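Local coordinates for protein carbohydrate kinase, pfkB family (Enterococcus faecalis, PDB 3KTN) that probably phosphorylates a sugar acid, consistent with a 2-keto-3-deoxygluconate kinase of the magnesium-binding PfkB family, at residues A52-N60 and A112-F123; A281-G289 and A299-G307. One frame throughout, in Å; residues are numbered along the deposited sequence.

How the interactions relate
The two contacts lie on opposite sides of the chain's centre, with their centres about 28 Å apart and their nearest atoms about 11 Å apart, so neither touches the other. Interaction 1 comes first along the chain: it fastens the loop before helix 123-127 to strand 50-57, next to the outermost strand 80-82 of the large mixed sheet. Interaction 2 follows far later and pairs helices 278-291 and 296-310; side chains of the first reach strands 237-245 and 196-198 of the same sheet. Helix 36-46 packs against residues of both segments 52-60 and 281-289. Interaction 2 lies near the bound magnesium ion, whereas interaction 1 is packing near one edge of the sheet, remote from the metal.

Interaction 1: A52-N60 and A112-F123; sequences ALITKLPAN and AFGISEAKDYDF
Lys56 turns CG away from its carbonyl carbon (chi1 -60°) and bends again at chi2 (-65°), which lays its chain along Tyr121, running counter to it. CE rides over one face of the Tyr121 ring, 3.9 Å from the centroid and offset toward the rim, a CH-pi contact. NZ makes an off-centre cation-pi contact with that ring and donates to Asp120 O at 2.9 Å, standing above the carbonyl plane. Lower on the chain, Lys56 CG meets Tyr121 OH at 3.4 Å and packs against Ser116 CB. Strand 50-57 belongs to the large mixed sheet of this ribokinase-like fold, and segment 112-123, the loop leading into helix 123-127, packs against it. The loop is braced from within: Tyr121 OH donates to Ser116 OG (2.7 Å), which donates to Phe113 O (2.8 Å), reinforcing the weak backbone bond of the type I turn from Phe113 to Ser116. Next to Lys56, Thr55 OG1 sits 3.3 Å from Phe113 CD1, the two side chains crossing at about a right angle, while its hydrogen bond goes to Gly9 O. Ile54 CG2 approaches Tyr121 CD1 obliquely at 3.6 Å and also reaches the Phe123 ring.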
loop_
_atom_site.group_PDB
_atom_site.type_symbol
_atom_site.label_atom_id
_atom_site.label_comp_id
_atom_site.label_asym_id
_atom_site.label_seq_id
_atom_site.Cartn_x
_atom_site.Cartn_y
_atom_site.Cartn_z
ATOM N N ALA A 52 30.993 -6.626 10.992
ATOM C CA ALA A 52 31.070 -7.418 9.781
ATOM C C ALA A 52 30.454 -8.784 10.041
ATOM O O ALA A 52 30.698 -9.398 11.082
ATOM C CB ALA A 52 32.524 -7.569 9.343
ATOM N N LEU A 53 29.652 -9.258 9.095
ATOM C CA LEU A 53 29.004 -10.548 9.241
ATOM C C LEU A 53 29.714 -11.620 8.430
ATOM O O LEU A 53 30.006 -11.425 7.250
ATOM C CB LEU A 53 27.541 -10.463 8.789
ATOM C CG LEU A 53 26.723 -11.751 8.887
ATOM C CD1 LEU A 53 26.610 -12.165 10.351
ATOM C CD2 LEU A 53 25.333 -11.526 8.294
ATOM N N ILE A 54 29.992 -12.749 9.070
ATOM C CA ILE A 54 30.636 -13.864 8.399
ATOM C C ILE A 54 29.540 -14.887 8.141
ATOM O O ILE A 54 28.986 -15.456 9.077
ATOM C CB ILE A 54 31.733 -14.505 9.282
ATOM C CG1 ILE A 54 32.748 -13.440 9.697
ATOM C CG2 ILE A 54 32.421 -15.627 8.519
ATOM C CD1 ILE A 54 33.786 -13.927 10.698
ATOM N N THR A 55 29.225 -15.115 6.872
ATOM C CA THR A 55 28.175 -16.053 6.509
ATOM C C THR A 55 28.218 -16.247 4.999
ATOM O O THR A 55 29.131 -15.765 4.334
ATOM C CB THR A 55 26.788 -15.480 6.898
ATOM O OG1 THR A 55 25.777 -16.488 6.757
ATOM C CG2 THR A 55 26.448 -14.306 5.996
ATOM N N LYS A 56 27.228 -16.952 4.463
ATOM C CA LYS A 56 27.136 -17.170 3.022
ATOM C C LYS A 56 25.740 -16.794 2.540
ATOM O O LYS A 56 24.758 -16.923 3.279
ATOM C CB LYS A 56 27.375 -18.641 2.651
ATOM C CG LYS A 56 28.733 -19.215 3.044
ATOM C CD LYS A 56 29.885 -18.557 2.300
ATOM C CE LYS A 56 31.217 -19.218 2.679
ATOM N NZ LYS A 56 32.394 -18.425 2.233
ATOM N N LEU A 57 25.665 -16.330 1.300
ATOM C CA LEU A 57 24.398 -15.988 0.665
ATOM C C LEU A 57 24.502 -16.491 -0.765
ATOM O O LEU A 57 25.576 -16.440 -1.368
ATOM C CB LEU A 57 24.144 -14.475 0.688
ATOM C CG LEU A 57 23.675 -13.913 2.036
ATOM C CD1 LEU A 57 23.500 -12.396 1.947
ATOM C CD2 LEU A 57 22.369 -14.571 2.421
ATOM N N PRO A 58 23.391 -16.991 -1.327
ATOM C CA PRO A 58 23.428 -17.496 -2.700
ATOM C C PRO A 58 23.780 -16.408 -3.698
ATOM O O PRO A 58 23.464 -15.230 -3.485
ATOM C CB PRO A 58 22.016 -18.034 -2.903
ATOM C CG PRO A 58 21.194 -17.100 -2.069
ATOM C CD PRO A 58 22.013 -17.012 -0.804
ATOM N N ALA A 59 24.442 -16.808 -4.779
ATOM C CA ALA A 59 24.825 -15.869 -5.817
ATOM C C ALA A 59 23.655 -15.696 -6.781
ATOM O O ALA A 59 23.682 -16.192 -7.906
ATOM C CB ALA A 59 26.072 -16.372 -6.575
ATOM N N ASN A 60 22.606 -15.035 -6.309
ATOM C CA ASN A 60 21.449 -14.745 -7.141
ATOM C C ASN A 60 20.896 -13.394 -6.687
ATOM O O ASN A 60 21.418 -12.795 -5.741
ATOM C CB ASN A 60 20.392 -15.865 -7.069
ATOM C CG ASN A 60 19.817 -16.061 -5.683
ATOM O OD1 ASN A 60 19.646 -15.110 -4.923
ATOM N ND2 ASN A 60 19.487 -17.306 -5.356
ATOM N N ALA A 112 22.163 -21.419 2.160
ATOM C CA ALA A 112 23.548 -21.181 1.788
ATOM C C ALA A 112 24.447 -21.292 3.020
ATOM O O ALA A 112 25.558 -21.818 2.949
ATOM C CB ALA A 112 23.685 -19.801 1.171
ATOM N N PHE A 113 23.968 -20.789 4.153
ATOM C CA PHE A 113 24.744 -20.848 5.384
ATOM C C PHE A 113 24.765 -22.272 5.938
ATOM O O PHE A 113 25.794 -22.744 6.411
ATOM C CB PHE A 113 24.149 -19.910 6.429
ATOM C CG PHE A 113 24.844 -19.962 7.761
ATOM C CD1 PHE A 113 26.167 -19.556 7.888
ATOM C CD2 PHE A 113 24.158 -20.372 8.900
ATOM C CE1 PHE A 113 26.799 -19.550 9.138
ATOM C CE2 PHE A 113 24.779 -20.372 10.154
ATOM C CZ PHE A 113 26.098 -19.957 10.273
ATOM N N GLY A 114 23.625 -22.946 5.863
ATOM C CA GLY A 114 23.520 -24.301 6.368
ATOM C C GLY A 114 24.362 -25.353 5.661
ATOM O O GLY A 114 24.700 -26.374 6.266
ATOM N N ILE A 115 24.696 -25.125 4.392
ATOM C CA ILE A 115 25.490 -26.089 3.638
ATOM C C ILE A 115 26.965 -25.714 3.539
ATOM O O ILE A 115 27.739 -26.391 2.866
ATOM C CB ILE A 115 24.952 -26.275 2.199
ATOM C CG1 ILE A 115 25.217 -25.021 1.366
ATOM C CG2 ILE A 115 23.465 -26.572 2.233
ATOM C CD1 ILE A 115 24.989 -25.229 -0.116
ATOM N N SER A 116 27.358 -24.632 4.197
ATOM C CA SER A 116 28.748 -24.209 4.155
ATOM C C SER A 116 29.521 -24.790 5.340
ATOM O O SER A 116 28.972 -24.974 6.427
ATOM C CB SER A 116 28.835 -22.685 4.166
ATOM O OG SER A 116 28.301 -22.162 5.365
ATOM N N GLU A 117 30.798 -25.081 5.119
ATOM C CA GLU A 117 31.643 -25.651 6.159
ATOM C C GLU A 117 32.854 -24.782 6.456
ATOM O O GLU A 117 33.165 -23.851 5.714
ATOM C CB GLU A 117 32.083 -27.059 5.751
ATOM C CG GLU A 117 32.363 -27.202 4.265
ATOM C CD GLU A 117 32.487 -28.650 3.828
ATOM O OE1 GLU A 117 32.575 -28.893 2.603
ATOM O OE2 GLU A 117 32.498 -29.543 4.707
ATOM N N ALA A 118 33.533 -25.097 7.554
ATOM C CA ALA A 118 34.703 -24.347 7.984
ATOM C C ALA A 118 35.700 -24.065 6.868
ATOM O O ALA A 118 36.286 -22.982 6.817
ATOM C CB ALA A 118 35.393 -25.079 9.123
ATOM N N LYS A 119 35.889 -25.026 5.967
ATOM C CA LYS A 119 36.847 -24.842 4.882
ATOM C C LYS A 119 36.412 -23.777 3.879
ATOM O O LYS A 119 37.216 -23.321 3.067
ATOM C CB LYS A 119 37.115 -26.169 4.158
ATOM C CG LYS A 119 35.985 -26.665 3.269
ATOM C CD LYS A 119 36.395 -27.943 2.538
ATOM C CE LYS A 119 35.311 -28.407 1.576
ATOM N NZ LYS A 119 35.670 -29.667 0.862
ATOM N N ASP A 120 35.144 -23.381 3.934
ATOM C CA ASP A 120 34.642 -22.353 3.027
ATOM C C ASP A 120 34.929 -20.957 3.574
ATOM O O ASP A 120 34.743 -19.965 2.874
ATOM C CB ASP A 120 33.134 -22.505 2.813
ATOM C CG ASP A 120 32.764 -23.820 2.162
ATOM O OD1 ASP A 120 33.395 -24.179 1.146
ATOM O OD2 ASP A 120 31.834 -24.490 2.660
ATOM N N TYR A 121 35.391 -20.882 4.818
ATOM C CA TYR A 121 35.679 -19.596 5.452
ATOM C C TYR A 121 37.153 -19.394 5.781
ATOM O O TYR A 121 37.809 -20.293 6.304
ATOM C CB TYR A 121 34.882 -19.460 6.751
ATOM C CG TYR A 121 33.377 -19.554 6.604
ATOM C CD1 TYR A 121 32.607 -18.434 6.271
ATOM C CD2 TYR A 121 32.719 -20.760 6.834
ATOM C CE1 TYR A 121 31.210 -18.522 6.179
ATOM C CE2 TYR A 121 31.340 -20.859 6.746
ATOM C CZ TYR A 121 30.588 -19.743 6.421
ATOM O OH TYR A 121 29.220 -19.871 6.351
ATOM N N ASP A 122 37.665 -18.202 5.497
ATOM C CA ASP A 122 39.056 -17.896 5.800
ATOM C C ASP A 122 39.096 -17.240 7.172
ATOM O O ASP A 122 39.396 -16.052 7.291
ATOM C CB ASP A 122 39.640 -16.938 4.763
ATOM C CG ASP A 122 41.158 -16.857 4.837
ATOM O OD1 ASP A 122 41.703 -16.819 5.962
ATOM O OD2 ASP A 122 41.803 -16.824 3.768
ATOM N N PHE A 123 38.798 -18.020 8.207
ATOM C CA PHE A 123 38.775 -17.509 9.576
ATOM C C PHE A 123 40.066 -16.821 9.997
ATOM O O PHE A 123 40.035 -15.821 10.718
ATOM C CB PHE A 123 38.448 -18.633 10.562
ATOM C CG PHE A 123 37.054 -19.188 10.414
ATOM C CD1 PHE A 123 35.953 -18.338 10.337
ATOM C CD2 PHE A 123 36.839 -20.561 10.376
ATOM C CE1 PHE A 123 34.660 -18.848 10.224
ATOM C CE2 PHE A 123 35.550 -21.082 10.265
ATOM C CZ PHE A 123 34.457 -20.222 10.189
#

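Interaction 2: A281-G289 and A299-G307; sequences AYAAGILYG and AVTFATVNG
Tyr282 and Ile286 present their side chains to Ala303 across an antiparallel helix pair of the ribokinase-like fold, the axes of segments 281-289 and 299-307 approaching to 7.5 Å at 154°. The Tyr282 ring reaches over with its CE1 corner, which lies 3.6 Å from Ala303 CB, while Thr304 OG1, which donates to Val300 O, meets its edge near the ring plane. Tyr282 and Val300 run alongside each other in the same direction; the phenol OH touches Val300 CG2 and makes a weak hydrogen bond with Tyr255 O. Ile286 lays CG1 over one face of the Tyr282 ring, and its CD1 presses on Ala303 CB at 3.4 Å, a squeezed carbon-carbon contact. At the closest point the backbones meet, with Gly285 CA 4.0 Å from Ala303 CA. Gly285, without a side chain, lets Ala303 CB come within 3.7 Å of Gly285 C. Farther along, Gly289 CA meets Ala299 CB.

On another flank of the pair, Tyr288 and Phe302 cross obliquely, and their ring planes stand at 33° with Tyr288 CD2 3.9 Å from Phe302 CE2. Trp294 meets both rings edge-to-face. Nearer the magnesium ion, which is about 7 Å from the side chain of Ala281, the amide of Asn306 bridges the helices; its OD1 is bound by Thr320 OG1. Its ND2 donates to Ala281 O at 2.8 Å, with the acceptor close to the amide plane, and Gly285 N reaches the same oxygen from the opposite face of the carbonyl.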
loop_
_atom_site.group_PDB
_atom_site.type_symbol
_atom_site.label_atom_id
_atom_site.label_comp_id
_atom_site.label_asym_id
_atom_site.label_seq_id
_atom_site.Cartn_x
_atom_site.Cartn_y
_atom_site.Cartn_z
ATOM N N ALA A 281 18.783 -7.050 20.972
ATOM C CA ALA A 281 19.001 -5.633 21.273
ATOM C C ALA A 281 19.607 -5.540 22.679
ATOM O O ALA A 281 20.433 -4.673 22.951
ATOM C CB ALA A 281 17.686 -4.863 21.212
ATOM N N TYR A 282 19.188 -6.435 23.570
ATOM C CA TYR A 282 19.735 -6.447 24.927
ATOM C C TYR A 282 21.223 -6.800 24.834
ATOM O O TYR A 282 22.075 -6.125 25.419
ATOM C CB TYR A 282 19.025 -7.484 25.800
ATOM C CG TYR A 282 19.548 -7.511 27.223
ATOM C CD1 TYR A 282 19.254 -6.475 28.108
ATOM C CD2 TYR A 282 20.362 -8.557 27.675
ATOM C CE1 TYR A 282 19.749 -6.468 29.407
ATOM C CE2 TYR A 282 20.872 -8.565 28.984
ATOM C CZ TYR A 282 20.559 -7.513 29.841
ATOM O OH TYR A 282 21.048 -7.485 31.122
ATOM N N ALA A 283 21.527 -7.855 24.083
ATOM C CA ALA A 283 22.906 -8.292 23.904
ATOM C C ALA A 283 23.757 -7.183 23.298
ATOM O O ALA A 283 24.899 -6.965 23.716
ATOM C CB ALA A 283 22.954 -9.527 23.028
ATOM N N ALA A 284 23.205 -6.475 22.317
ATOM C CA ALA A 284 23.939 -5.386 21.677
ATOM C C ALA A 284 24.272 -4.313 22.698
ATOM O O ALA A 284 25.345 -3.713 22.652
ATOM C CB ALA A 284 23.117 -4.783 20.539
ATOM N N GLY A 285 23.341 -4.069 23.615
ATOM C CA GLY A 285 23.560 -3.072 24.643
ATOM C C GLY A 285 24.647 -3.514 25.610
ATOM O O GLY A 285 25.461 -2.699 26.058
ATOM N N ILE A 286 24.651 -4.804 25.944
ATOM C CA ILE A 286 25.652 -5.360 26.852
ATOM C C ILE A 286 27.025 -5.269 26.199
ATOM O O ILE A 286 27.977 -4.785 26.807
ATOM C CB ILE A 286 25.360 -6.846 27.184
ATOM C CG1 ILE A 286 24.070 -6.966 28.004
ATOM C CG2 ILE A 286 26.539 -7.455 27.932
ATOM C CD1 ILE A 286 24.029 -6.099 29.261
ATOM N N LEU A 287 27.124 -5.732 24.955
ATOM C CA LEU A 287 28.391 -5.681 24.237
ATOM C C LEU A 287 28.889 -4.252 24.086
ATOM O O LEU A 287 30.088 -3.996 24.186
ATOM C CB LEU A 287 28.261 -6.334 22.857
ATOM C CG LEU A 287 28.048 -7.847 22.907
ATOM C CD1 LEU A 287 28.099 -8.450 21.512
ATOM C CD2 LEU A 287 29.130 -8.459 23.781
ATOM N N TYR A 288 27.975 -3.316 23.844
ATOM C CA TYR A 288 28.370 -1.921 23.692
ATOM C C TYR A 288 28.960 -1.403 24.994
ATOM O O TYR A 288 29.954 -0.675 24.987
ATOM C CB TYR A 288 27.184 -1.032 23.317
ATOM C CG TYR A 288 27.612 0.400 23.106
ATOM C CD1 TYR A 288 28.439 0.745 22.036
ATOM C CD2 TYR A 288 27.258 1.400 24.014
ATOM C CE1 TYR A 288 28.908 2.050 21.878
ATOM C CE2 TYR A 288 27.720 2.704 23.864
ATOM C CZ TYR A 288 28.545 3.022 22.796
ATOM O OH TYR A 288 29.014 4.312 22.647
ATOM N N GLY A 289 28.323 -1.766 26.105
ATOM C CA GLY A 289 28.800 -1.342 27.408
ATOM C C GLY A 289 30.197 -1.895 27.625
ATOM O O GLY A 289 31.066 -1.229 28.186
ATOM N N ALA A 299 26.039 -0.647 32.181
ATOM C CA ALA A 299 25.821 -1.524 31.041
ATOM C C ALA A 299 24.460 -2.215 31.078
ATOM O O ALA A 299 23.760 -2.265 30.063
ATOM C CB ALA A 299 26.923 -2.567 30.970
ATOM N N VAL A 300 24.088 -2.745 32.241
ATOM C CA VAL A 300 22.817 -3.446 32.371
ATOM C C VAL A 300 21.632 -2.481 32.267
ATOM O O VAL A 300 20.578 -2.841 31.751
ATOM C CB VAL A 300 22.744 -4.246 33.705
ATOM C CG1 VAL A 300 22.537 -3.305 34.881
ATOM C CG2 VAL A 300 21.623 -5.259 33.639
ATOM N N THR A 301 21.807 -1.255 32.751
ATOM C CA THR A 301 20.745 -0.257 32.672
ATOM C C THR A 301 20.541 0.157 31.213
ATOM O O THR A 301 19.417 0.211 30.715
ATOM C CB THR A 301 21.092 1.006 33.485
ATOM O OG1 THR A 301 21.039 0.705 34.883
ATOM C CG2 THR A 301 20.110 2.123 33.176
ATOM N N PHE A 302 21.646 0.446 30.538
ATOM C CA PHE A 302 21.623 0.855 29.147
ATOM C C PHE A 302 21.014 -0.247 28.271
ATOM O O PHE A 302 20.145 0.020 27.441
ATOM C CB PHE A 302 23.048 1.149 28.690
ATOM C CG PHE A 302 23.153 1.590 27.264
ATOM C CD1 PHE A 302 23.097 2.940 26.931
ATOM C CD2 PHE A 302 23.325 0.658 26.250
ATOM C CE1 PHE A 302 23.209 3.355 25.606
ATOM C CE2 PHE A 302 23.438 1.063 24.920
ATOM C CZ PHE A 302 23.381 2.416 24.601
ATOM N N ALA A 303 21.470 -1.480 28.473
ATOM C CA ALA A 303 21.000 -2.625 27.701
ATOM C C ALA A 303 19.519 -2.962 27.902
ATOM O O ALA A 303 18.834 -3.345 26.951
ATOM C CB ALA A 303 21.860 -3.843 28.017
ATOM N N THR A 304 19.030 -2.829 29.131
ATOM C CA THR A 304 17.634 -3.124 29.425
ATOM C C THR A 304 16.723 -2.112 28.725
ATOM O O THR A 304 15.698 -2.485 28.149
ATOM C CB THR A 304 17.364 -3.113 30.954
ATOM O OG1 THR A 304 18.293 -3.988 31.606
ATOM C CG2 THR A 304 15.950 -3.602 31.256
ATOM N N VAL A 305 17.102 -0.835 28.762
ATOM C CA VAL A 305 16.320 0.198 28.096
ATOM C C VAL A 305 16.321 -0.082 26.587
ATOM O O VAL A 305 15.300 0.056 25.918
ATOM C CB VAL A 305 16.903 1.603 28.362
ATOM C CG1 VAL A 305 16.200 2.645 27.493
ATOM C CG2 VAL A 305 16.733 1.955 29.834
ATOM N N ASN A 306 17.470 -0.486 26.058
ATOM C CA ASN A 306 17.570 -0.792 24.639
ATOM C C ASN A 306 16.632 -1.950 24.312
ATOM O O ASN A 306 15.976 -1.957 23.271
ATOM C CB ASN A 306 19.007 -1.168 24.266
ATOM C CG ASN A 306 19.263 -1.047 22.773
ATOM O OD1 ASN A 306 18.873 -0.059 22.155
ATOM N ND2 ASN A 306 19.927 -2.040 22.192
ATOM N N GLY A 307 16.571 -2.924 25.215
ATOM C CA GLY A 307 15.703 -4.074 25.026
ATOM C C GLY A 307 14.236 -3.684 24.996
ATOM O O GLY A 307 13.461 -4.225 24.204
#